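Local coordinates for protein metallocarboxypeptidase (Trypanosoma cruzi, PDB 3DWC) that probably releases amino acids of many kinds, though not proline, from the C-termini of peptides as a metal-dependent carboxypeptidase of the M32 family, at residues B[113-116]-B[117-121]; B[278-281]-B[282-285]; B[461-464]-B[465-469]. One frame throughout, in Å; residues are numbered along the deposited sequence.

Contact 1: residues B[113-116]-B[117-121]; sequences HQVW and KTCRE
Trp116 and Arg120 stand one turn apart on helix 99-122, an i/i+4 pair whose side chains lie alongside each other and point the same way. This is the tightly packed side of the helix. The benzo end of the indole does the touching: Trp116 CH2 sits over the centre of the guanidinium, 3.3 Å from Arg120 CZ, and Trp116 CZ2 comes within 3.4 Å of Arg120 NE. The two planes are 53° apart, so the rim of the indole meets the guanidinium face and the groups do not stack flat. Trp116 CG lies opposite its own backbone N (chi1 168°), which sends the indole outward from the helix, while bends at chi2 and chi3 lay the arginine head back against its benzo edge. A loop secures both polar ends, Trp116 NE1 donating to the carbonyl O of Leu407 and Arg120 NH2 to that of Gln408. Beneath them the backbone bond from Arg120 N to Trp116 O is short, at 2.8 Å. Val115 and Cys119 make a looser apolar pair, with Val115 CG1 4.2 Å from Cys119 SG, on the side facing Thr131 and Phe128 of helix 125-147.

The solvent side is sparser. Besides the backbone bond from Lys117 N to His113 O, the side chains barely meet, Lys117 CD approaching His113 NE2 at 4.1 Å before the chain bends away toward its amino end. Gln114 turns its NE2 back to the carbonyl O of Thr110. Its own carbonyl accepts a weak bond from Thr118 N and a second from the threonine hydroxyl: a chi1 of -45° sets OG1 beside the backbone N, and Thr118 OG1 donates to Gln114 O across 3.1 Å, tilted somewhat from the carbonyl plane.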
# COMPACT_ATOMS: atom_id res chain seq x y z
N HIS B 113 -21.45 -12.01 9.59
CA HIS B 113 -20.28 -12.66 9.03
C HIS B 113 -19.73 -13.78 9.91
O HIS B 113 -19.58 -14.91 9.44
CB HIS B 113 -19.17 -11.65 8.73
CG HIS B 113 -17.94 -12.29 8.15
ND1 HIS B 113 -17.86 -12.66 6.83
CD2 HIS B 113 -16.77 -12.65 8.72
CE1 HIS B 113 -16.67 -13.20 6.60
NE2 HIS B 113 -16.00 -13.21 7.73
N GLN B 114 -19.43 -13.48 11.18
CA GLN B 114 -18.86 -14.48 12.10
C GLN B 114 -19.81 -15.65 12.31
O GLN B 114 -19.38 -16.81 12.36
CB GLN B 114 -18.57 -13.87 13.47
CG GLN B 114 -17.60 -12.71 13.51
CD GLN B 114 -17.87 -11.82 14.71
OE1 GLN B 114 -17.17 -11.90 15.73
NE2 GLN B 114 -18.91 -11.00 14.61
N VAL B 115 -21.10 -15.34 12.44
CA VAL B 115 -22.15 -16.35 12.57
C VAL B 115 -22.21 -17.27 11.34
O VAL B 115 -22.27 -18.49 11.50
CB VAL B 115 -23.54 -15.72 12.81
CG1 VAL B 115 -24.53 -16.79 13.26
CG2 VAL B 115 -23.45 -14.62 13.85
N TRP B 116 -22.21 -16.69 10.14
CA TRP B 116 -22.17 -17.47 8.88
C TRP B 116 -20.95 -18.37 8.79
O TRP B 116 -21.06 -19.58 8.62
CB TRP B 116 -22.17 -16.52 7.65
CG TRP B 116 -21.85 -17.22 6.35
CD1 TRP B 116 -22.71 -17.95 5.57
CD2 TRP B 116 -20.58 -17.27 5.67
NE1 TRP B 116 -22.06 -18.44 4.48
CE2 TRP B 116 -20.75 -18.05 4.51
CE3 TRP B 116 -19.33 -16.72 5.94
CZ2 TRP B 116 -19.72 -18.28 3.61
CZ3 TRP B 116 -18.28 -16.98 5.06
CH2 TRP B 116 -18.49 -17.75 3.90
N LYS B 117 -19.79 -17.76 8.92
CA LYS B 117 -18.53 -18.46 8.73
C LYS B 117 -18.48 -19.78 9.53
O LYS B 117 -18.13 -20.84 8.97
CB LYS B 117 -17.37 -17.53 9.11
CG LYS B 117 -16.01 -17.99 8.61
CD LYS B 117 -14.88 -16.98 8.92
CE LYS B 117 -14.58 -16.83 10.42
NZ LYS B 117 -13.96 -18.04 11.07
N THR B 118 -18.86 -19.73 10.81
CA THR B 118 -18.81 -20.91 11.69
C THR B 118 -19.92 -21.91 11.37
O THR B 118 -19.65 -23.11 11.28
CB THR B 118 -18.91 -20.52 13.21
OG1 THR B 118 -18.05 -19.41 13.50
CG2 THR B 118 -18.52 -21.70 14.09
N CYS B 119 -21.15 -21.43 11.23
CA CYS B 119 -22.30 -22.29 10.87
C CYS B 119 -22.04 -23.04 9.57
O CYS B 119 -22.30 -24.25 9.46
CB CYS B 119 -23.56 -21.45 10.69
SG CYS B 119 -24.32 -20.87 12.20
N ARG B 120 -21.55 -22.31 8.56
CA ARG B 120 -21.12 -22.92 7.31
C ARG B 120 -20.17 -24.08 7.58
O ARG B 120 -20.39 -25.19 7.10
CB ARG B 120 -20.41 -21.89 6.43
CG ARG B 120 -19.92 -22.42 5.09
CD ARG B 120 -18.46 -22.05 4.86
NE ARG B 120 -18.27 -21.40 3.57
CZ ARG B 120 -17.17 -20.74 3.20
NH1 ARG B 120 -16.13 -20.62 4.02
NH2 ARG B 120 -17.13 -20.18 2.00
N GLU B 121 -19.11 -23.81 8.35
CA GLU B 121 -18.10 -24.82 8.64
C GLU B 121 -18.67 -26.02 9.40
O GLU B 121 -18.15 -27.14 9.30
CB GLU B 121 -16.95 -24.21 9.44
CG GLU B 121 -15.69 -25.10 9.48
CD GLU B 121 -14.40 -24.32 9.69
OE1 GLU B 121 -14.46 -23.10 9.96
OE2 GLU B 121 -13.32 -24.93 9.56

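Contact 2: residues B[278-281]-B[282-285]; sequences CGPK and GFET
The loop joining helix 259-276 to helix 294-309 folds back on itself where the ring of Phe283 leans against Pro280. These two helices supply the cobalt ligands, His267 and His271 from the first and Glu298 from the second. Pro280, which follows a cis peptide bond, offers its CG to the aromatic ring, 4.1 Å from Phe283 CD1, and the side chains cross at a slant. At the ring's edge, near its plane, Lys281 O lies 3.7 Å from the same Phe283 CD1. The phenyl group is put there by a chi1 of -75°, with CG beside its backbone N. It also touches Val288 of the same loop, Leu79, Gln80 and Asn83 of helix 78-95, and Tyr6 and Glu10 of helix 3-32, so the ring pins the loop to two helices from the N-terminal part of the chain.

The backbone between the two rings is a type II beta turn running from Pro280 to Phe283, closed by a bond of 3.2 Å from Phe283 N to Pro280 O that is noticeably bent. Gly282 takes the third position with a positive phi of 91°, a conformation that comes easily to a residue without a side chain. Flipped as the central peptide is, its N-H faces away from the closing bond and is taken up by Glu284: Gly282 N donates to Glu284 OE1 at 2.9 Å, almost straight, reaching the carboxylate from above its plane. A bend at chi2 swings the acid back over the turn to receive this bond. The same oxygen rests 3.5 Å from Lys281 CA, and the lysine and glutamate chains run side by side on the exposed face, although Lys281 NZ stays 6.7 Å from Glu284 OE1, too far for a salt bridge.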
# COMPACT_ATOMS: atom_id res chain seq x y z
N CYS B 278 -10.12 2.63 -19.37
CA CYS B 278 -11.45 3.18 -19.17
C CYS B 278 -11.49 4.65 -19.58
O CYS B 278 -10.74 5.46 -19.05
CB CYS B 278 -11.93 2.99 -17.72
SG CYS B 278 -13.72 3.20 -17.54
N GLY B 279 -12.36 5.00 -20.51
CA GLY B 279 -12.65 6.41 -20.78
C GLY B 279 -13.96 6.90 -20.18
O GLY B 279 -14.56 6.24 -19.38
N PRO B 280 -14.44 8.07 -20.60
CA PRO B 280 -13.90 8.90 -21.66
C PRO B 280 -12.64 9.70 -21.27
O PRO B 280 -12.51 10.17 -20.17
CB PRO B 280 -15.08 9.82 -22.04
CG PRO B 280 -16.01 9.81 -20.89
CD PRO B 280 -15.65 8.65 -19.99
N LYS B 281 -11.73 9.86 -22.21
CA LYS B 281 -10.53 10.65 -21.98
C LYS B 281 -10.95 12.08 -21.59
O LYS B 281 -11.91 12.66 -22.12
CB LYS B 281 -9.61 10.61 -23.22
CG LYS B 281 -8.32 11.49 -23.11
CD LYS B 281 -8.13 12.38 -24.39
CE LYS B 281 -7.85 13.89 -24.04
NZ LYS B 281 -8.67 14.89 -24.88
N GLY B 282 -10.22 12.64 -20.64
CA GLY B 282 -10.45 14.00 -20.18
C GLY B 282 -11.42 14.03 -19.01
O GLY B 282 -11.71 15.10 -18.48
N PHE B 283 -11.93 12.87 -18.62
CA PHE B 283 -12.84 12.76 -17.48
C PHE B 283 -12.33 11.81 -16.42
O PHE B 283 -13.09 11.23 -15.64
CB PHE B 283 -14.20 12.32 -17.99
CG PHE B 283 -14.97 13.43 -18.68
CD1 PHE B 283 -14.81 13.68 -20.04
CD2 PHE B 283 -15.87 14.21 -17.95
CE1 PHE B 283 -15.54 14.67 -20.66
CE2 PHE B 283 -16.60 15.20 -18.55
CZ PHE B 283 -16.43 15.45 -19.92
N GLU B 284 -11.01 11.70 -16.34
CA GLU B 284 -10.37 10.60 -15.59
C GLU B 284 -10.73 10.53 -14.09
O GLU B 284 -10.90 9.43 -13.55
CB GLU B 284 -8.84 10.65 -15.78
CG GLU B 284 -8.41 10.23 -17.18
CD GLU B 284 -8.41 11.35 -18.20
OE1 GLU B 284 -8.22 11.03 -19.38
OE2 GLU B 284 -8.60 12.54 -17.86
N THR B 285 -10.90 11.67 -13.44
CA THR B 285 -11.20 11.72 -11.98
C THR B 285 -12.72 11.83 -11.68
O THR B 285 -13.11 12.07 -10.53
CB THR B 285 -10.52 12.93 -11.37
OG1 THR B 285 -11.15 14.13 -11.85
CG2 THR B 285 -9.02 12.96 -11.73

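Contact 3: residues B[461-464]-B[465-469]; sequences KQNE and KIWQH
Gln462 lays its CB over one face of the Trp467 indole in a CH-pi contact, 3.9 Å from the centroid of the six-membered ring. Asn463 lies on the same side of the indole, farther along it, its CB 3.6 Å from Trp467 CE3. At 465-467 the helix widens into a pi-type turn: Gln462 O accepts from both Ile466 N and Trp467 N, and Gln468 N donates to Asn463 O, five residues back. Gln468 then folds its own side chain backward, chi1 70° placing CG between backbone N and carbonyl carbon, and Gln468 NE2 donates to a lone pair of Glu464 O at 3.0 Å. Lys465 runs beside its neighbour Glu464, pointing the same way, in a long salt bridge, Lys465 NZ to Glu464 OE2 at 3.8 Å.

Second-shell groups fix the polar ends. Gln300 OE1 takes both Gln462 NE2 and Trp467 NE1, while Glu440 bridges the like-charged Lys461 and Lys465 and probably eases their repulsion. Lys465 NZ also donates to the carbonyl O of Ala482. Helix 456-467 thus packs its lysines on helix 421-441, and Ile466 between helices 475-483, 294-309 and 259-276.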
# COMPACT_ATOMS: atom_id res chain seq x y z
N LYS B 461 -10.97 -3.87 -30.78
CA LYS B 461 -12.45 -3.85 -30.88
C LYS B 461 -13.11 -3.69 -29.51
O LYS B 461 -14.10 -2.99 -29.38
CB LYS B 461 -12.98 -5.15 -31.48
CG LYS B 461 -12.80 -5.33 -32.94
CD LYS B 461 -13.77 -4.44 -33.76
CE LYS B 461 -13.42 -4.48 -35.26
NZ LYS B 461 -14.40 -3.69 -36.07
N GLN B 462 -12.57 -4.38 -28.52
CA GLN B 462 -13.07 -4.23 -27.11
C GLN B 462 -12.91 -2.78 -26.59
O GLN B 462 -13.76 -2.24 -25.88
CB GLN B 462 -12.32 -5.13 -26.16
CG GLN B 462 -12.72 -6.60 -26.21
CD GLN B 462 -12.03 -7.41 -25.17
OE1 GLN B 462 -10.91 -7.93 -25.42
NE2 GLN B 462 -12.70 -7.59 -23.99
N ASN B 463 -11.80 -2.17 -26.98
CA ASN B 463 -11.46 -0.85 -26.52
C ASN B 463 -12.40 0.13 -27.16
O ASN B 463 -12.95 0.99 -26.46
CB ASN B 463 -10.00 -0.56 -26.84
CG ASN B 463 -9.49 0.78 -26.24
OD1 ASN B 463 -9.80 1.15 -25.11
ND2 ASN B 463 -8.67 1.48 -27.01
N GLU B 464 -12.61 -0.01 -28.46
CA GLU B 464 -13.50 0.84 -29.20
C GLU B 464 -14.94 0.68 -28.72
O GLU B 464 -15.64 1.66 -28.55
CB GLU B 464 -13.41 0.60 -30.75
CG GLU B 464 -14.82 0.71 -31.49
CD GLU B 464 -14.82 0.10 -32.89
OE1 GLU B 464 -13.90 0.48 -33.68
OE2 GLU B 464 -15.76 -0.72 -33.23
N LYS B 465 -15.38 -0.55 -28.61
CA LYS B 465 -16.79 -0.82 -28.35
C LYS B 465 -17.22 -0.57 -26.92
O LYS B 465 -18.36 -0.16 -26.68
CB LYS B 465 -17.18 -2.26 -28.75
CG LYS B 465 -17.19 -2.47 -30.23
CD LYS B 465 -17.36 -3.96 -30.62
CE LYS B 465 -17.37 -4.10 -32.13
NZ LYS B 465 -18.47 -3.28 -32.80
N ILE B 466 -16.33 -0.84 -25.99
CA ILE B 466 -16.67 -0.83 -24.60
C ILE B 466 -15.77 0.10 -23.80
O ILE B 466 -16.26 1.05 -23.19
CB ILE B 466 -16.63 -2.24 -23.96
CG1 ILE B 466 -17.54 -3.21 -24.73
CG2 ILE B 466 -17.00 -2.13 -22.49
CD1 ILE B 466 -19.03 -2.80 -24.75
N TRP B 467 -14.47 -0.19 -23.77
CA TRP B 467 -13.62 0.42 -22.73
C TRP B 467 -13.58 1.93 -22.82
O TRP B 467 -13.67 2.60 -21.82
CB TRP B 467 -12.20 -0.18 -22.64
CG TRP B 467 -12.09 -1.66 -22.66
CD1 TRP B 467 -13.01 -2.56 -22.23
CD2 TRP B 467 -10.96 -2.42 -23.07
NE1 TRP B 467 -12.53 -3.85 -22.37
CE2 TRP B 467 -11.27 -3.77 -22.92
CE3 TRP B 467 -9.72 -2.07 -23.61
CZ2 TRP B 467 -10.39 -4.79 -23.26
CZ3 TRP B 467 -8.85 -3.09 -23.99
CH2 TRP B 467 -9.19 -4.42 -23.82
N GLN B 468 -13.53 2.50 -24.02
CA GLN B 468 -13.37 3.97 -24.12
C GLN B 468 -14.58 4.78 -23.69
O GLN B 468 -14.45 5.96 -23.44
CB GLN B 468 -13.03 4.40 -25.55
CG GLN B 468 -14.22 4.23 -26.53
CD GLN B 468 -13.92 4.90 -27.85
OE1 GLN B 468 -13.24 5.90 -27.85
NE2 GLN B 468 -14.47 4.38 -28.96
N HIS B 469 -15.75 4.14 -23.60
CA HIS B 469 -16.99 4.83 -23.26
C HIS B 469 -17.27 4.96 -21.73
O HIS B 469 -18.07 5.82 -21.31
CB HIS B 469 -18.14 4.12 -23.98
CG HIS B 469 -17.99 4.12 -25.47
ND1 HIS B 469 -18.00 5.28 -26.22
CD2 HIS B 469 -17.80 3.10 -26.36
CE1 HIS B 469 -17.84 4.97 -27.50
NE2 HIS B 469 -17.69 3.66 -27.60

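Contacts 2 and 3 are neighbours in space, centres about 13 Å apart, while contact 1 lies across the chain's centre, about 41 Å between centres from each. Gly279 N and Trp467 O, 3.0 Å apart, probably form a hydrogen bond that ties the loop of contact 2 to helix 456-467 at Trp467, and Pro280 packs on the backbone oxygens of Gln468 and His469. None of the three touches the cobalt site, yet Gln300, which serves contact 3, shares helix 294-309 with the metal ligand Glu298. The side chain of Lys461 is about 8 Å from the bound alanine, that of Gln462 about 11 Å from the bound glycine.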